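Local coordinates for protein cyclopropane mycolic acid synthase 3 (Mycobacterium tuberculosis, PDB 1L1E) that probably converts a double bond at the proximal position of an alpha mycolic acid into a cyclopropane ring, using a methylene group from S-adenosyl-L-methionine, at residues Phe23-Asp28 / Asp248-Ile253; Arg81-Tyr86 / Asp108-Pro113. One frame throughout, in Å; residues are numbered along the deposited sequence.

Interaction 1: Phe23-Asp28 / Asp248-Ile253; sequences FRLFLD and DQAIAI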
loop_
_atom_site.group_PDB
_atom_site.type_symbol
_atom_site.label_atom_id
_atom_site.label_comp_id
_atom_site.label_asym_id
_atom_site.label_seq_id
_atom_site.Cartn_x
_atom_site.Cartn_y
_atom_site.Cartn_z
ATOM N N PHE A 23 -5.463 7.450 13.455
ATOM C CA PHE A 23 -5.739 6.521 12.363
ATOM C C PHE A 23 -6.850 5.549 12.723
ATOM O O PHE A 23 -7.695 5.215 11.890
ATOM C CB PHE A 23 -4.493 5.724 11.987
ATOM C CG PHE A 23 -3.438 6.540 11.302
ATOM C CD1 PHE A 23 -2.298 6.946 11.989
ATOM C CD2 PHE A 23 -3.589 6.910 9.966
ATOM C CE1 PHE A 23 -1.330 7.706 11.360
ATOM C CE2 PHE A 23 -2.617 7.676 9.326
ATOM C CZ PHE A 23 -1.486 8.073 10.028
ATOM N N ARG A 24 -6.864 5.092 13.966
ATOM C CA ARG A 24 -7.896 4.153 14.375
ATOM C C ARG A 24 -9.303 4.753 14.271
ATOM O O ARG A 24 -10.304 4.032 14.369
ATOM C CB ARG A 24 -7.618 3.651 15.791
ATOM C CG ARG A 24 -6.445 2.688 15.873
ATOM C CD ARG A 24 -6.327 2.095 17.271
ATOM N NE ARG A 24 -7.542 1.361 17.628
ATOM C CZ ARG A 24 -7.851 0.969 18.860
ATOM N NH1 ARG A 24 -7.032 1.239 19.870
ATOM N NH2 ARG A 24 -8.981 0.309 19.084
ATOM N N LEU A 25 -9.380 6.066 14.056
ATOM C CA LEU A 25 -10.673 6.725 13.919
ATOM C C LEU A 25 -11.307 6.522 12.544
ATOM O O LEU A 25 -12.498 6.790 12.369
ATOM C CB LEU A 25 -10.560 8.227 14.215
ATOM C CG LEU A 25 -10.304 8.593 15.685
ATOM C CD1 LEU A 25 -10.238 10.107 15.822
ATOM C CD2 LEU A 25 -11.407 8.014 16.571
ATOM N N PHE A 26 -10.529 6.076 11.557
ATOM C CA PHE A 26 -11.114 5.844 10.238
ATOM C C PHE A 26 -10.724 4.527 9.575
ATOM O O PHE A 26 -11.479 3.996 8.761
ATOM C CB PHE A 26 -10.872 7.051 9.300
ATOM C CG PHE A 26 -9.432 7.283 8.921
ATOM C CD1 PHE A 26 -8.862 6.601 7.852
ATOM C CD2 PHE A 26 -8.661 8.221 9.605
ATOM C CE1 PHE A 26 -7.548 6.849 7.465
ATOM C CE2 PHE A 26 -7.346 8.476 9.228
ATOM C CZ PHE A 26 -6.791 7.788 8.155
ATOM N N LEU A 27 -9.570 3.969 9.932
ATOM C CA LEU A 27 -9.173 2.686 9.346
ATOM C C LEU A 27 -10.041 1.569 9.940
ATOM O O LEU A 27 -10.625 1.727 11.013
ATOM C CB LEU A 27 -7.696 2.394 9.640
ATOM C CG LEU A 27 -6.657 3.428 9.184
ATOM C CD1 LEU A 27 -5.264 2.973 9.581
ATOM C CD2 LEU A 27 -6.750 3.609 7.687
ATOM N N ASP A 28 -10.138 0.446 9.239
ATOM C CA ASP A 28 -10.915 -0.681 9.741
ATOM C C ASP A 28 -10.117 -1.284 10.919
ATOM O O ASP A 28 -9.006 -0.841 11.197
ATOM C CB ASP A 28 -11.099 -1.717 8.629
ATOM C CG ASP A 28 -9.820 -2.448 8.306
ATOM O OD1 ASP A 28 -8.874 -1.811 7.785
ATOM O OD2 ASP A 28 -9.761 -3.664 8.581
ATOM N N ASP A 248 -15.369 15.106 16.386
ATOM C CA ASP A 248 -15.032 15.632 17.710
ATOM C C ASP A 248 -13.804 14.958 18.332
ATOM O O ASP A 248 -12.882 15.633 18.787
ATOM C CB ASP A 248 -16.229 15.515 18.666
ATOM C CG ASP A 248 -17.378 16.446 18.289
ATOM O OD1 ASP A 248 -17.135 17.468 17.605
ATOM O OD2 ASP A 248 -18.529 16.163 18.691
ATOM N N GLN A 249 -13.784 13.631 18.341
ATOM C CA GLN A 249 -12.652 12.915 18.912
ATOM C C GLN A 249 -11.366 13.175 18.124
ATOM O O GLN A 249 -10.284 13.275 18.703
ATOM C CB GLN A 249 -12.949 11.419 18.947
ATOM C CG GLN A 249 -11.882 10.579 19.636
ATOM C CD GLN A 249 -11.684 10.972 21.082
ATOM O OE1 GLN A 249 -12.642 11.052 21.852
ATOM N NE2 GLN A 249 -10.436 11.213 21.463
ATOM N N ALA A 250 -11.479 13.286 16.804
ATOM C CA ALA A 250 -10.309 13.530 15.968
ATOM C C ALA A 250 -9.693 14.891 16.285
ATOM O O ALA A 250 -8.473 15.029 16.386
ATOM C CB ALA A 250 -10.692 13.462 14.495
ATOM N N ILE A 251 -10.547 15.894 16.433
ATOM C CA ILE A 251 -10.099 17.244 16.739
ATOM C C ILE A 251 -9.531 17.343 18.154
ATOM O O ILE A 251 -8.614 18.127 18.411
ATOM C CB ILE A 251 -11.262 18.255 16.576
ATOM C CG1 ILE A 251 -11.550 18.468 15.088
ATOM C CG2 ILE A 251 -10.926 19.571 17.253
ATOM C CD1 ILE A 251 -12.606 19.514 14.808
ATOM N N ALA A 252 -10.071 16.539 19.067
ATOM C CA ALA A 252 -9.618 16.551 20.452
ATOM C C ALA A 252 -8.216 15.967 20.619
ATOM O O ALA A 252 -7.418 16.468 21.407
ATOM C CB ALA A 252 -10.605 15.789 21.324
ATOM N N ILE A 253 -7.927 14.909 19.868
ATOM C CA ILE A 253 -6.644 14.224 19.924
ATOM C C ILE A 253 -5.560 14.930 19.111
ATOM O O ILE A 253 -4.382 14.882 19.464
ATOM C CB ILE A 253 -6.802 12.769 19.432
ATOM C CG1 ILE A 253 -7.745 12.015 20.373
ATOM C CG2 ILE A 253 -5.447 12.084 19.345
ATOM C CD1 ILE A 253 -8.035 10.599 19.936
#

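Interaction 2: Arg81-Tyr86 / Asp108-Pro113; sequences RAIEKY and DQMDTP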
loop_
_atom_site.group_PDB
_atom_site.type_symbol
_atom_site.label_atom_id
_atom_site.label_comp_id
_atom_site.label_asym_id
_atom_site.label_seq_id
_atom_site.Cartn_x
_atom_site.Cartn_y
_atom_site.Cartn_z
ATOM N N ARG A 81 -2.123 -12.368 8.301
ATOM C CA ARG A 81 -2.899 -13.210 7.406
ATOM C C ARG A 81 -1.995 -14.277 6.776
ATOM O O ARG A 81 -2.349 -15.458 6.738
ATOM C CB ARG A 81 -3.551 -12.368 6.301
ATOM C CG ARG A 81 -4.477 -13.162 5.370
ATOM C CD ARG A 81 -5.755 -13.613 6.086
ATOM N NE ARG A 81 -6.772 -14.036 5.133
ATOM C CZ ARG A 81 -8.016 -14.394 5.447
ATOM N NH1 ARG A 81 -8.427 -14.390 6.711
ATOM N NH2 ARG A 81 -8.853 -14.753 4.485
ATOM N N ALA A 82 -0.834 -13.863 6.275
ATOM C CA ALA A 82 0.106 -14.805 5.655
ATOM C C ALA A 82 0.418 -15.985 6.578
ATOM O O ALA A 82 0.486 -17.137 6.136
ATOM C CB ALA A 82 1.404 -14.089 5.278
ATOM N N ILE A 83 0.618 -15.694 7.859
ATOM C CA ILE A 83 0.931 -16.742 8.832
ATOM C C ILE A 83 -0.261 -17.669 9.036
ATOM O O ILE A 83 -0.164 -18.875 8.823
ATOM C CB ILE A 83 1.298 -16.152 10.217
ATOM C CG1 ILE A 83 2.553 -15.285 10.112
ATOM C CG2 ILE A 83 1.514 -17.292 11.221
ATOM C CD1 ILE A 83 2.974 -14.646 11.425
ATOM N N GLU A 84 -1.386 -17.084 9.428
ATOM C CA GLU A 84 -2.611 -17.837 9.712
ATOM C C GLU A 84 -3.273 -18.568 8.554
ATOM O O GLU A 84 -3.645 -19.737 8.694
ATOM C CB GLU A 84 -3.635 -16.921 10.378
ATOM C CG GLU A 84 -3.232 -16.450 11.756
ATOM C CD GLU A 84 -4.271 -15.544 12.380
ATOM O OE1 GLU A 84 -4.059 -15.107 13.534
ATOM O OE2 GLU A 84 -5.301 -15.269 11.715
ATOM N N LYS A 85 -3.440 -17.902 7.414
ATOM C CA LYS A 85 -4.081 -18.556 6.281
ATOM C C LYS A 85 -3.146 -19.326 5.361
ATOM O O LYS A 85 -3.514 -20.379 4.844
ATOM C CB LYS A 85 -4.878 -17.548 5.430
ATOM C CG LYS A 85 -5.525 -18.202 4.210
ATOM C CD LYS A 85 -6.386 -17.250 3.383
ATOM C CE LYS A 85 -6.897 -17.971 2.137
ATOM N NZ LYS A 85 -8.018 -17.248 1.477
ATOM N N TYR A 86 -1.939 -18.812 5.146
ATOM C CA TYR A 86 -1.020 -19.488 4.243
ATOM C C TYR A 86 0.101 -20.254 4.941
ATOM O O TYR A 86 0.868 -20.958 4.298
ATOM C CB TYR A 86 -0.450 -18.473 3.243
ATOM C CG TYR A 86 -1.538 -17.725 2.479
ATOM C CD1 TYR A 86 -2.222 -16.655 3.067
ATOM C CD2 TYR A 86 -1.908 -18.114 1.191
ATOM C CE1 TYR A 86 -3.251 -15.990 2.387
ATOM C CE2 TYR A 86 -2.943 -17.454 0.499
ATOM C CZ TYR A 86 -3.601 -16.399 1.106
ATOM O OH TYR A 86 -4.612 -15.750 0.434
ATOM N N ASP A 108 4.373 -11.143 19.340
ATOM C CA ASP A 108 4.615 -11.743 20.654
ATOM C C ASP A 108 3.359 -12.373 21.270
ATOM O O ASP A 108 3.457 -13.282 22.104
ATOM C CB ASP A 108 5.162 -10.699 21.639
ATOM C CG ASP A 108 6.532 -10.168 21.246
ATOM O OD1 ASP A 108 7.285 -10.878 20.555
ATOM O OD2 ASP A 108 6.864 -9.038 21.650
ATOM N N GLN A 109 2.186 -11.890 20.867
ATOM C CA GLN A 109 0.928 -12.406 21.400
ATOM C C GLN A 109 0.439 -13.691 20.740
ATOM O O GLN A 109 -0.180 -14.533 21.395
ATOM C CB GLN A 109 -0.161 -11.339 21.299
ATOM C CG GLN A 109 0.027 -10.186 22.263
ATOM C CD GLN A 109 -0.927 -9.032 21.996
ATOM O OE1 GLN A 109 -1.003 -8.094 22.783
ATOM N NE2 GLN A 109 -1.649 -9.093 20.879
ATOM N N MET A 110 0.718 -13.852 19.451
ATOM C CA MET A 110 0.269 -15.043 18.748
ATOM C C MET A 110 1.198 -16.230 18.946
ATOM O O MET A 110 2.355 -16.076 19.325
ATOM C CB MET A 110 0.071 -14.743 17.249
ATOM C CG MET A 110 1.205 -14.009 16.542
ATOM S SD MET A 110 0.713 -13.430 14.864
ATOM C CE MET A 110 -0.048 -11.913 15.271
ATOM N N ASP A 111 0.669 -17.423 18.721
ATOM C CA ASP A 111 1.454 -18.635 18.858
ATOM C C ASP A 111 1.417 -19.412 17.558
ATOM O O ASP A 111 0.345 -19.750 17.047
ATOM C CB ASP A 111 0.924 -19.512 19.994
ATOM C CG ASP A 111 1.553 -20.890 19.994
ATOM O OD1 ASP A 111 1.132 -21.736 19.178
ATOM O OD2 ASP A 111 2.484 -21.123 20.789
ATOM N N THR A 112 2.604 -19.672 17.026
ATOM C CA THR A 112 2.779 -20.406 15.786
ATOM C C THR A 112 4.251 -20.795 15.701
ATOM O O THR A 112 5.126 -20.054 16.161
ATOM C CB THR A 112 2.411 -19.538 14.532
ATOM O OG1 THR A 112 2.762 -20.247 13.332
ATOM C CG2 THR A 112 3.153 -18.202 14.549
ATOM N N PRO A 113 4.539 -21.984 15.156
ATOM C CA PRO A 113 5.931 -22.413 15.032
ATOM C C PRO A 113 6.593 -21.605 13.922
ATOM O O PRO A 113 7.764 -21.801 13.610
ATOM C CB PRO A 113 5.807 -23.885 14.669
ATOM C CG PRO A 113 4.499 -23.949 13.946
ATOM C CD PRO A 113 3.622 -23.070 14.784
#

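Interaction 1: Phe23-Asp28 / Asp248-Ile253
L25 drives its forked tip against one turn of helix 247-253, where Q249 and A250 receive it. The fold is the Rossmann-like S-adenosylmethionine-dependent methyltransferase fold of the CFA/CMAS family, and here a loop following the N-terminal helix 20-23 packs on a helix from the C-terminal part of the chain. L25 carries the contact through its two methyls. With CG beside the backbone N (chi1 -70°) and an extended chi2 of -179°, both branches are held out toward the helix. CD1 lies over the A250 backbone, 3.4 Å from A250 CA, which is tighter than usual for two carbons. The same methyl reaches A250 CB at 3.6 Å. Q249 CG lies near both leucine methyls, L25 CD2 being the nearer at 4.0 Å. The Q249 side chain crosses L25 at about a right angle; its CG, anti to the backbone N (chi1 -175°), does the touching, and the bend at chi2 turns the amide on from there.

The loop's shape is set locally: F23 O accepts from both F26 N and L27 N, each at 3.0 Å, in the turn that presents L25. Behind it, F26 meets the W239 ring edge-to-face, while A250 also touches L243 and Y259, helices 229-245 and 256-274 thus flanking the site. The A250 backbone N completes the seat of the leucine, 3.6 Å from L25 CD1.

Interaction 2: Arg81-Tyr86 / Asp108-Pro113
I83 meets T112 and M110 with different branches of one side chain, and the split can be followed outward from CB. The CB atom itself stays back, 5.1 Å from T112 CG2. From it the chain divides: chi1 of -62° puts CG1 beside the backbone N and CG2 anti to it. CG2 is the branch that meets the threonine. It lies 3.8 Å from T112 CG2, and T112 OG1 is equally near at 3.8 Å, with T112 CB slightly behind at 4.1 Å from the same methyl. I83 CG2 is thus set against the fork of T112, and the two side chains cross obliquely.

These segments belong to the crossover connections of the first three strands of a Rossmann-like methyltransferase fold. Helix 77-86 links the parallel strands 67-71 and 89-94, whereas 108-113 runs from the end of helix 97-109 toward strand 116-120, in consecutive beta-alpha-beta units. I83 also touches V90 on the intervening strand, which places the contact beside the sheet.

The other branch continues through CG1, which serves as a spacer, to CD1. Since chi2 is 179°, CD1 extends away from the backbone and comes 4.3 Å from M110 SD, a loose apolar approach. M110 is the first residue to leave helical geometry after helix 97-109, so the sulfur reaches I83 from the point where the chain turns off toward strand 116-120. The polar side of T112 is satisfied elsewhere: OG1, the same oxygen that lies against the I83 methyl, is hydrogen-bonded to R114 N.

In the fold
Interactions 1 and 2 are separate packing sites in one methyltransferase fold: their centres lie 28 Å apart, and their nearest atoms about 11 Å. Along the chain the order is 23-28, 81-86, 108-113, 248-253, so the pair 81-86/108-113 falls wholly within the span bracketed by interaction 1. Interaction 2 is local packing between consecutive beta-alpha-beta units at the 116-120 end of the seven-stranded sheet (order 3-2-1-4-5-7-6), whereas interaction 1 joins the N-terminal loop leading to Y33 and S34 to a helix about 220 residues later. Side chain to side chain, L25 is about 11 Å from W75 and I83 about 8 Å from L68; all four are probable S-adenosylmethionine-binding residues: Y33, S34, W75 and L68.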